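Local coordinates for uncharacterized protein Atu1656/AGR_C_3050 (Agrobacterium tumefaciens, PDB 2OJH) that is of unknown function but folds as a six-bladed beta-propeller of the TolB family and may, like TolB, bind other proteins, at residues A[39-49]-A[285-293]; A[168-177]-A[187-197]. All coordinates share one frame; numbering follows the deposited sequence.

Interaction 1 of 2, residues A[39-49]-A[285-293]; sequences QTPELFEAPNW and EFAYVRYFP
Strands 45-49 and 285-291 run nearly antiparallel, at 164°, but their axes stay 6.1 Å apart and they belong to different sheets, so side chains rather than backbone bonds fill the space. Small and rigid residues suit the narrow part: Pro47 lays CG 3.7 Å from Ala287 CB, and its CD meets Val289 CG2 at 3.7 Å. At one end Trp49 lays its ring beside strand 285-291, CG anti to the backbone N (chi1 -159°). The ring's edge abuts the backbone at Ala287 N and Phe286 C, while Trp49 CH2 lies 3.4 Å from Glu285 OE1; the other carboxylate oxygen of Glu285 is held by Asn28. At the other end Tyr291 reaches across with its hydroxyl, which donates to the carbonyl of Phe44 (Tyr291 OH to Phe44 O 2.8 Å) from 22° off the carbonyl plane. Leu43 CD1 packs 3.8 Å from Tyr291 CE1, and Val289 CG1 lies over one face of the same ring, near its rim. Beyond, Gln39 NE2, hydrogen-bonded to Ser23 OG, comes to the edge of the Phe292 ring, the planes steeply inclined. Apolar packing thus joins two propeller sheets, and a single hydrogen bond satisfies a buried carbonyl and fixes where the tyrosine ends.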
loop_
_atom_site.group_PDB
_atom_site.type_symbol
_atom_site.label_atom_id
_atom_site.label_comp_id
_atom_site.label_asym_id
_atom_site.label_seq_id
_atom_site.Cartn_x
_atom_site.Cartn_y
_atom_site.Cartn_z
ATOM N N GLN A 39 4.722 -10.757 16.719
ATOM C CA GLN A 39 4.240 -11.971 16.057
ATOM C C GLN A 39 2.916 -12.361 16.647
ATOM O O GLN A 39 2.669 -12.130 17.844
ATOM C CB GLN A 39 5.243 -13.116 16.168
ATOM C CG GLN A 39 6.604 -12.736 15.562
ATOM C CD GLN A 39 7.507 -13.909 15.373
ATOM O OE1 GLN A 39 7.410 -14.905 16.102
ATOM N NE2 GLN A 39 8.429 -13.798 14.405
ATOM N N THR A 40 2.051 -12.953 15.823
ATOM C CA THR A 40 0.705 -13.333 16.263
ATOM C C THR A 40 0.205 -14.545 15.489
ATOM O O THR A 40 0.585 -14.728 14.335
ATOM C CB THR A 40 -0.298 -12.145 16.123
ATOM O OG1 THR A 40 -1.636 -12.565 16.448
ATOM C CG2 THR A 40 -0.269 -11.570 14.732
ATOM N N PRO A 41 -0.630 -15.383 16.131
ATOM C CA PRO A 41 -1.338 -16.437 15.387
ATOM C C PRO A 41 -2.495 -15.900 14.519
ATOM O O PRO A 41 -3.063 -16.642 13.735
ATOM C CB PRO A 41 -1.858 -17.355 16.498
ATOM C CG PRO A 41 -2.083 -16.425 17.642
ATOM C CD PRO A 41 -0.955 -15.428 17.568
ATOM N N GLU A 42 -2.815 -14.619 14.665
ATOM C CA GLU A 42 -3.820 -13.975 13.831
ATOM C C GLU A 42 -3.230 -13.559 12.484
ATOM O O GLU A 42 -2.007 -13.604 12.288
ATOM C CB GLU A 42 -4.413 -12.759 14.553
ATOM C CG GLU A 42 -4.910 -13.066 15.973
ATOM C CD GLU A 42 -6.141 -13.960 16.002
ATOM O OE1 GLU A 42 -6.925 -13.953 15.030
ATOM O OE2 GLU A 42 -6.331 -14.674 17.007
ATOM N N LEU A 43 -4.102 -13.164 11.559
ATOM C CA LEU A 43 -3.673 -12.683 10.247
ATOM C C LEU A 43 -3.720 -11.156 10.244
ATOM O O LEU A 43 -4.807 -10.555 10.278
ATOM C CB LEU A 43 -4.588 -13.267 9.160
ATOM C CG LEU A 43 -4.131 -13.164 7.706
ATOM C CD1 LEU A 43 -2.939 -14.070 7.473
ATOM C CD2 LEU A 43 -5.289 -13.578 6.813
ATOM N N PHE A 44 -2.542 -10.533 10.265
ATOM C CA PHE A 44 -2.435 -9.083 10.276
ATOM C C PHE A 44 -1.774 -8.697 8.976
ATOM O O PHE A 44 -0.916 -9.440 8.474
ATOM C CB PHE A 44 -1.599 -8.590 11.457
ATOM C CG PHE A 44 -2.407 -8.298 12.673
ATOM C CD1 PHE A 44 -3.030 -9.329 13.378
ATOM C CD2 PHE A 44 -2.590 -6.983 13.085
ATOM C CE1 PHE A 44 -3.791 -9.063 14.508
ATOM C CE2 PHE A 44 -3.365 -6.707 14.218
ATOM C CZ PHE A 44 -3.964 -7.745 14.918
ATOM N N GLU A 45 -2.166 -7.544 8.429
ATOM C CA GLU A 45 -1.802 -7.209 7.051
ATOM C C GLU A 45 -1.406 -5.768 6.831
ATOM O O GLU A 45 -1.908 -4.876 7.501
ATOM C CB GLU A 45 -2.978 -7.574 6.109
ATOM C CG GLU A 45 -3.318 -9.083 6.175
ATOM C CD GLU A 45 -4.340 -9.533 5.174
ATOM O OE1 GLU A 45 -3.950 -9.778 4.012
ATOM O OE2 GLU A 45 -5.529 -9.709 5.559
ATOM N N ALA A 46 -0.513 -5.550 5.866
ATOM C CA ALA A 46 -0.416 -4.222 5.196
ATOM C C ALA A 46 -0.144 -3.004 6.092
ATOM O O ALA A 46 -0.977 -2.072 6.220
ATOM C CB ALA A 46 -1.670 -3.991 4.282
ATOM N N PRO A 47 1.042 -2.986 6.727
ATOM C CA PRO A 47 1.332 -1.885 7.654
ATOM C C PRO A 47 1.577 -0.529 6.949
ATOM O O PRO A 47 2.258 -0.477 5.906
ATOM C CB PRO A 47 2.609 -2.372 8.364
ATOM C CG PRO A 47 3.290 -3.255 7.351
ATOM C CD PRO A 47 2.151 -3.958 6.637
ATOM N N ASN A 48 0.993 0.531 7.517
ATOM C CA ASN A 48 1.447 1.918 7.319
ATOM C C ASN A 48 2.306 2.322 8.517
ATOM O O ASN A 48 2.206 1.731 9.596
ATOM C CB ASN A 48 0.268 2.926 7.367
ATOM C CG ASN A 48 -0.831 2.634 6.375
ATOM O OD1 ASN A 48 -1.989 2.526 6.762
ATOM N ND2 ASN A 48 -0.491 2.503 5.093
ATOM N N TRP A 49 3.119 3.363 8.341
ATOM C CA TRP A 49 3.945 3.868 9.417
ATOM C C TRP A 49 3.546 5.295 9.661
ATOM O O TRP A 49 3.542 6.093 8.720
ATOM C CB TRP A 49 5.411 3.807 8.985
ATOM C CG TRP A 49 6.436 3.824 10.112
ATOM C CD1 TRP A 49 6.459 4.639 11.234
ATOM C CD2 TRP A 49 7.618 3.013 10.179
ATOM N NE1 TRP A 49 7.599 4.376 11.980
ATOM C CE2 TRP A 49 8.323 3.387 11.349
ATOM C CE3 TRP A 49 8.167 2.024 9.334
ATOM C CZ2 TRP A 49 9.542 2.776 11.720
ATOM C CZ3 TRP A 49 9.368 1.418 9.707
ATOM C CH2 TRP A 49 10.044 1.803 10.886
ATOM N N GLU A 285 13.714 3.087 6.623
ATOM C CA GLU A 285 13.156 1.802 7.048
ATOM C C GLU A 285 11.760 1.647 6.501
ATOM O O GLU A 285 11.049 2.643 6.317
ATOM C CB GLU A 285 13.080 1.706 8.580
ATOM C CG GLU A 285 14.399 1.922 9.256
ATOM C CD GLU A 285 14.352 1.804 10.773
ATOM O OE1 GLU A 285 13.385 2.267 11.404
ATOM O OE2 GLU A 285 15.336 1.283 11.317
ATOM N N PHE A 286 11.372 0.408 6.229
ATOM C CA PHE A 286 9.965 0.150 5.917
ATOM C C PHE A 286 9.400 -1.005 6.758
ATOM O O PHE A 286 10.156 -1.907 7.176
ATOM C CB PHE A 286 9.799 -0.086 4.403
ATOM C CG PHE A 286 10.533 -1.288 3.901
ATOM C CD1 PHE A 286 9.947 -2.533 4.018
ATOM C CD2 PHE A 286 11.788 -1.170 3.283
ATOM C CE1 PHE A 286 10.588 -3.668 3.582
ATOM C CE2 PHE A 286 12.458 -2.310 2.818
ATOM C CZ PHE A 286 11.866 -3.556 2.961
ATOM N N ALA A 287 8.078 -0.981 7.000
ATOM C CA ALA A 287 7.373 -2.046 7.694
ATOM C C ALA A 287 6.778 -3.029 6.666
ATOM O O ALA A 287 6.458 -2.637 5.538
ATOM C CB ALA A 287 6.246 -1.446 8.610
ATOM N N TYR A 288 6.678 -4.297 7.062
ATOM C CA TYR A 288 6.148 -5.372 6.210
ATOM C C TYR A 288 5.688 -6.545 7.097
ATOM O O TYR A 288 6.016 -6.594 8.295
ATOM C CB TYR A 288 7.198 -5.816 5.169
ATOM C CG TYR A 288 8.407 -6.476 5.790
ATOM C CD1 TYR A 288 9.437 -5.707 6.351
ATOM C CD2 TYR A 288 8.513 -7.881 5.844
ATOM C CE1 TYR A 288 10.542 -6.323 6.968
ATOM C CE2 TYR A 288 9.601 -8.498 6.456
ATOM C CZ TYR A 288 10.617 -7.709 6.992
ATOM O OH TYR A 288 11.670 -8.301 7.612
ATOM N N VAL A 289 4.911 -7.475 6.534
ATOM C CA VAL A 289 4.501 -8.669 7.271
ATOM C C VAL A 289 5.047 -9.880 6.566
ATOM O O VAL A 289 4.837 -10.039 5.373
ATOM C CB VAL A 289 2.963 -8.825 7.402
ATOM C CG1 VAL A 289 2.596 -9.918 8.449
ATOM C CG2 VAL A 289 2.302 -7.474 7.791
ATOM N N ARG A 290 5.740 -10.719 7.327
ATOM C CA ARG A 290 6.205 -12.017 6.879
ATOM C C ARG A 290 5.180 -13.007 7.443
ATOM O O ARG A 290 4.695 -12.839 8.562
ATOM C CB ARG A 290 7.616 -12.264 7.461
ATOM C CG ARG A 290 8.192 -13.675 7.324
ATOM C CD ARG A 290 9.478 -13.836 8.202
ATOM N NE ARG A 290 10.422 -12.761 7.912
ATOM C CZ ARG A 290 11.321 -12.795 6.937
ATOM N NH1 ARG A 290 11.441 -13.875 6.164
ATOM N NH2 ARG A 290 12.123 -11.751 6.738
ATOM N N TYR A 291 4.855 -14.037 6.673
ATOM C CA TYR A 291 3.888 -15.018 7.136
ATOM C C TYR A 291 4.539 -16.365 7.350
ATOM O O TYR A 291 5.668 -16.589 6.930
ATOM C CB TYR A 291 2.693 -15.119 6.176
ATOM C CG TYR A 291 1.945 -13.823 6.085
ATOM C CD1 TYR A 291 1.010 -13.479 7.060
ATOM C CD2 TYR A 291 2.223 -12.915 5.070
ATOM C CE1 TYR A 291 0.340 -12.271 7.014
ATOM C CE2 TYR A 291 1.563 -11.689 5.003
ATOM C CZ TYR A 291 0.623 -11.389 5.979
ATOM O OH TYR A 291 -0.042 -10.208 5.952
ATOM N N PHE A 292 3.824 -17.246 8.036
ATOM C CA PHE A 292 4.271 -18.632 8.229
ATOM C C PHE A 292 3.166 -19.533 7.691
ATOM O O PHE A 292 1.984 -19.218 7.864
ATOM C CB PHE A 292 4.516 -18.895 9.717
ATOM C CG PHE A 292 5.435 -17.894 10.356
ATOM C CD1 PHE A 292 6.816 -17.959 10.144
ATOM C CD2 PHE A 292 4.930 -16.873 11.144
ATOM C CE1 PHE A 292 7.679 -17.007 10.709
ATOM C CE2 PHE A 292 5.791 -15.928 11.727
ATOM C CZ PHE A 292 7.159 -15.995 11.499
ATOM N N PRO A 293 3.529 -20.627 6.999
ATOM C CA PRO A 293 2.502 -21.528 6.475
ATOM C C PRO A 293 1.507 -22.047 7.535
ATOM O O PRO A 293 1.883 -22.243 8.695
ATOM C CB PRO A 293 3.314 -22.698 5.880
ATOM C CG PRO A 293 4.710 -22.511 6.326
ATOM C CD PRO A 293 4.884 -21.050 6.602
#

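Interaction 2 of 2, residues A[168-177]-A[187-197]; sequences LTHGEGRNDG and IYFNSSRTGQM
Asn175 and Ser191 face each other as an antiparallel non-hydrogen-bonded pair, and Asn175 OD1 accepts two bonds there. Ser191 OG donates to Asn175 OD1 at 2.6 Å and Arg193 NH2 donates to the same OD1 at 2.9 Å, from opposite faces of the amide plane. With OG anti to the backbone N (chi1 -180°), Ser191 also receives Arg193 NE, 2.8 Å from OG and within 4° of the guanidinium plane. Arg193 folds back, its chain bent at chi3 (66°), and Glu172 CB sits 3.5 Å from Arg193 CZ, over the centre of one guanidinium face. A water accepting from Arg193 NH1 gives a weak bond to Glu172 OE1, which also accepts from the backbone N of His170. Ser192 OG accepts from Arg174 N at 2.8 Å; Ser192 N returns a bond to Arg174 O. Gly173 suits its place in the loop beside Arg193, with positive phi and no CB to collide with Arg193 N. Asp176 and Asn190 exchange two backbone bonds, and Phe189 turns its ring edge to Asn175 OD1. Short polar side chains therefore extend the hairpin's hydrogen bonding past its strands, and accepting from the arginine NE probably makes the serine hydroxyl a better donor to Asn175 OD1.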
loop_
_atom_site.group_PDB
_atom_site.type_symbol
_atom_site.label_atom_id
_atom_site.label_comp_id
_atom_site.label_asym_id
_atom_site.label_seq_id
_atom_site.Cartn_x
_atom_site.Cartn_y
_atom_site.Cartn_z
ATOM N N LEU A 168 -6.316 8.484 -14.556
ATOM C CA LEU A 168 -4.920 8.679 -14.981
ATOM C C LEU A 168 -4.404 7.642 -15.950
ATOM O O LEU A 168 -3.443 7.900 -16.672
ATOM C CB LEU A 168 -3.980 8.762 -13.773
ATOM C CG LEU A 168 -4.306 9.951 -12.858
ATOM C CD1 LEU A 168 -3.581 9.795 -11.561
ATOM C CD2 LEU A 168 -3.953 11.304 -13.495
ATOM N N THR A 169 -5.011 6.464 -15.936
ATOM C CA THR A 169 -4.740 5.465 -16.960
ATOM C C THR A 169 -6.065 5.132 -17.619
ATOM O O THR A 169 -7.121 5.377 -17.041
ATOM C CB THR A 169 -4.023 4.196 -16.421
ATOM O OG1 THR A 169 -4.846 3.524 -15.457
ATOM C CG2 THR A 169 -2.691 4.551 -15.783
ATOM N N HIS A 170 -5.995 4.581 -18.822
ATOM C CA HIS A 170 -7.168 4.406 -19.640
ATOM C C HIS A 170 -7.232 2.996 -20.228
ATOM O O HIS A 170 -7.379 2.821 -21.425
ATOM C CB HIS A 170 -7.235 5.521 -20.709
ATOM C CG HIS A 170 -7.373 6.894 -20.120
ATOM N ND1 HIS A 170 -6.284 7.650 -19.737
ATOM C CD2 HIS A 170 -8.469 7.614 -19.780
ATOM C CE1 HIS A 170 -6.707 8.786 -19.204
ATOM N NE2 HIS A 170 -8.028 8.790 -19.224
ATOM N N GLY A 171 -7.132 1.995 -19.354
ATOM C CA GLY A 171 -7.382 0.600 -19.723
ATOM C C GLY A 171 -6.279 -0.072 -20.501
ATOM O O GLY A 171 -6.513 -1.103 -21.133
ATOM N N GLU A 172 -5.083 0.515 -20.472
ATOM C CA GLU A 172 -3.892 -0.123 -21.018
ATOM C C GLU A 172 -3.483 -1.197 -20.010
ATOM O O GLU A 172 -2.828 -0.896 -19.028
ATOM C CB GLU A 172 -2.745 0.887 -21.192
ATOM C CG GLU A 172 -3.065 2.096 -22.089
ATOM C CD GLU A 172 -3.591 3.285 -21.273
ATOM O OE1 GLU A 172 -3.781 3.145 -20.058
ATOM O OE2 GLU A 172 -3.817 4.367 -21.850
ATOM N N GLY A 173 -3.905 -2.433 -20.242
ATOM C CA GLY A 173 -3.700 -3.502 -19.266
ATOM C C GLY A 173 -4.534 -3.260 -18.031
ATOM O O GLY A 173 -5.353 -2.340 -18.009
ATOM N N ARG A 174 -4.361 -4.097 -17.008
ATOM C CA ARG A 174 -4.929 -3.784 -15.685
ATOM C C ARG A 174 -3.900 -2.965 -14.913
ATOM O O ARG A 174 -2.717 -3.250 -14.966
ATOM C CB ARG A 174 -5.273 -5.052 -14.893
ATOM C CG ARG A 174 -6.142 -6.051 -15.641
ATOM C CD ARG A 174 -6.472 -7.220 -14.728
ATOM N NE ARG A 174 -7.505 -8.064 -15.309
ATOM C CZ ARG A 174 -7.973 -9.177 -14.747
ATOM N NH1 ARG A 174 -7.506 -9.584 -13.581
ATOM N NH2 ARG A 174 -8.892 -9.881 -15.370
ATOM N N ASN A 175 -4.349 -1.951 -14.194
ATOM C CA ASN A 175 -3.426 -1.044 -13.523
ATOM C C ASN A 175 -3.830 -0.955 -12.083
ATOM O O ASN A 175 -4.999 -0.722 -11.788
ATOM C CB ASN A 175 -3.467 0.338 -14.177
ATOM C CG ASN A 175 -3.207 0.267 -15.648
ATOM O OD1 ASN A 175 -2.066 0.021 -16.086
ATOM N ND2 ASN A 175 -4.267 0.410 -16.441
ATOM N N ASP A 176 -2.861 -1.123 -11.188
ATOM C CA ASP A 176 -3.172 -1.282 -9.774
ATOM C C ASP A 176 -2.081 -0.672 -8.902
ATOM O O ASP A 176 -1.027 -0.242 -9.403
ATOM C CB ASP A 176 -3.305 -2.773 -9.474
ATOM C CG ASP A 176 -4.159 -3.070 -8.255
ATOM O OD1 ASP A 176 -4.376 -2.194 -7.395
ATOM O OD2 ASP A 176 -4.613 -4.223 -8.169
ATOM N N GLY A 177 -2.361 -0.589 -7.596
ATOM C CA GLY A 177 -1.360 -0.180 -6.599
ATOM C C GLY A 177 -0.592 1.115 -6.818
ATOM O O GLY A 177 0.651 1.092 -6.825
ATOM N N ILE A 187 3.152 9.187 -9.946
ATOM C CA ILE A 187 2.484 8.117 -9.211
ATOM C C ILE A 187 3.051 6.811 -9.799
ATOM O O ILE A 187 2.973 6.620 -11.001
ATOM C CB ILE A 187 0.955 8.185 -9.393
ATOM C CG1 ILE A 187 0.367 9.379 -8.593
ATOM C CG2 ILE A 187 0.288 6.850 -8.971
ATOM C CD1 ILE A 187 -0.983 9.838 -9.105
ATOM N N TYR A 188 3.636 5.956 -8.957
ATOM C CA TYR A 188 4.149 4.646 -9.386
ATOM C C TYR A 188 3.019 3.644 -9.167
ATOM O O TYR A 188 2.209 3.775 -8.211
ATOM C CB TYR A 188 5.375 4.228 -8.549
ATOM C CG TYR A 188 6.666 4.962 -8.897
ATOM C CD1 TYR A 188 6.823 6.336 -8.660
ATOM C CD2 TYR A 188 7.735 4.276 -9.498
ATOM C CE1 TYR A 188 8.032 7.002 -9.027
ATOM C CE2 TYR A 188 8.920 4.922 -9.838
ATOM C CZ TYR A 188 9.061 6.273 -9.602
ATOM O OH TYR A 188 10.234 6.872 -9.954
ATOM N N PHE A 189 2.935 2.667 -10.066
ATOM C CA PHE A 189 1.851 1.685 -10.041
ATOM C C PHE A 189 2.321 0.454 -10.820
ATOM O O PHE A 189 3.459 0.445 -11.332
ATOM C CB PHE A 189 0.551 2.301 -10.617
ATOM C CG PHE A 189 0.618 2.603 -12.106
ATOM C CD1 PHE A 189 1.212 3.785 -12.582
ATOM C CD2 PHE A 189 0.089 1.703 -13.023
ATOM C CE1 PHE A 189 1.291 4.046 -13.941
ATOM C CE2 PHE A 189 0.157 1.962 -14.413
ATOM C CZ PHE A 189 0.772 3.140 -14.867
ATOM N N ASN A 190 1.509 -0.603 -10.863
ATOM C CA ASN A 190 1.858 -1.730 -11.758
ATOM C C ASN A 190 0.830 -1.955 -12.857
ATOM O O ASN A 190 -0.341 -1.617 -12.710
ATOM C CB ASN A 190 2.194 -3.040 -10.994
ATOM C CG ASN A 190 1.032 -3.590 -10.161
ATOM O OD1 ASN A 190 0.063 -2.903 -9.824
ATOM N ND2 ASN A 190 1.170 -4.831 -9.771
ATOM N N SER A 191 1.264 -2.519 -13.982
ATOM C CA SER A 191 0.351 -2.686 -15.070
ATOM C C SER A 191 0.663 -4.010 -15.746
ATOM O O SER A 191 1.844 -4.409 -15.832
ATOM C CB SER A 191 0.523 -1.520 -16.056
ATOM O OG SER A 191 -0.361 -1.631 -17.154
ATOM N N SER A 192 -0.382 -4.688 -16.219
ATOM C CA SER A 192 -0.205 -5.963 -16.917
ATOM C C SER A 192 -0.075 -5.774 -18.415
ATOM O O SER A 192 -0.037 -6.767 -19.160
ATOM C CB SER A 192 -1.416 -6.872 -16.679
ATOM O OG SER A 192 -2.606 -6.263 -17.202
ATOM N N ARG A 193 0.012 -4.527 -18.870
ATOM C CA ARG A 193 -0.029 -4.249 -20.307
ATOM C C ARG A 193 1.023 -5.004 -21.130
ATOM O O ARG A 193 0.834 -5.227 -22.329
ATOM C CB ARG A 193 -0.037 -2.729 -20.605
ATOM C CG ARG A 193 1.297 -1.992 -20.462
ATOM C CD ARG A 193 1.101 -0.473 -20.487
ATOM N NE ARG A 193 0.361 0.014 -19.317
ATOM C CZ ARG A 193 0.037 1.288 -19.089
ATOM N NH1 ARG A 193 0.381 2.240 -19.950
ATOM N NH2 ARG A 193 -0.635 1.619 -17.983
ATOM N N THR A 194 2.117 -5.414 -20.499
ATOM C CA THR A 194 3.166 -6.129 -21.258
ATOM C C THR A 194 3.089 -7.636 -21.114
ATOM O O THR A 194 3.938 -8.355 -21.642
ATOM C CB THR A 194 4.583 -5.695 -20.841
ATOM O OG1 THR A 194 4.732 -5.857 -19.421
ATOM C CG2 THR A 194 4.868 -4.235 -21.243
ATOM N N GLY A 195 2.126 -8.148 -20.361
ATOM C CA GLY A 195 2.050 -9.607 -20.244
ATOM C C GLY A 195 2.119 -10.088 -18.817
ATOM O O GLY A 195 1.432 -11.041 -18.440
ATOM N N GLN A 196 2.935 -9.416 -18.012
ATOM C CA GLN A 196 2.961 -9.681 -16.582
ATOM C C GLN A 196 2.917 -8.354 -15.856
ATOM O O GLN A 196 3.065 -7.290 -16.475
ATOM C CB GLN A 196 4.181 -10.530 -16.190
ATOM C CG GLN A 196 5.525 -9.889 -16.478
ATOM C CD GLN A 196 6.649 -10.898 -16.712
ATOM O OE1 GLN A 196 6.531 -11.807 -17.541
ATOM N NE2 GLN A 196 7.752 -10.723 -15.997
HETATM N N MSE A 197 2.666 -8.387 -14.555
HETATM C CA MSE A 197 2.690 -7.143 -13.811
HETATM C C MSE A 197 4.137 -6.601 -13.792
HETATM O O MSE A 197 5.086 -7.350 -13.500
HETATM C CB MSE A 197 2.162 -7.332 -12.393
HETATM C CG MSE A 197 0.632 -7.413 -12.268
HETATM SE SE MSE A 197 -0.264 -5.880 -13.086
HETATM C CE MSE A 197 -1.756 -5.476 -11.915
HETATM O O HOH W 1 -1.407 4.282 -18.940
#

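From the N terminus the chain lays down strand 22-28, which pairs with both 33-40 and the last strand, 285-291, and so lies in the middle of that sheet; it then enters the next sheet at strand 45-49. Interaction 1 therefore closes a loop of 235 residues, joining the chain's beginning to its end where the propeller ring shuts. Interaction 2 closes only nine residues, within the hairpin of strands 175-180 and 186-191 that starts another blade, and falls wholly inside the larger loop; the two do not cross. The centres of interactions 1 and 2 are about 26 Å apart, on opposite sides of the chain's centre. One contact packs sheet against sheet, the other joins the first two strands of one blade and the loops beside them.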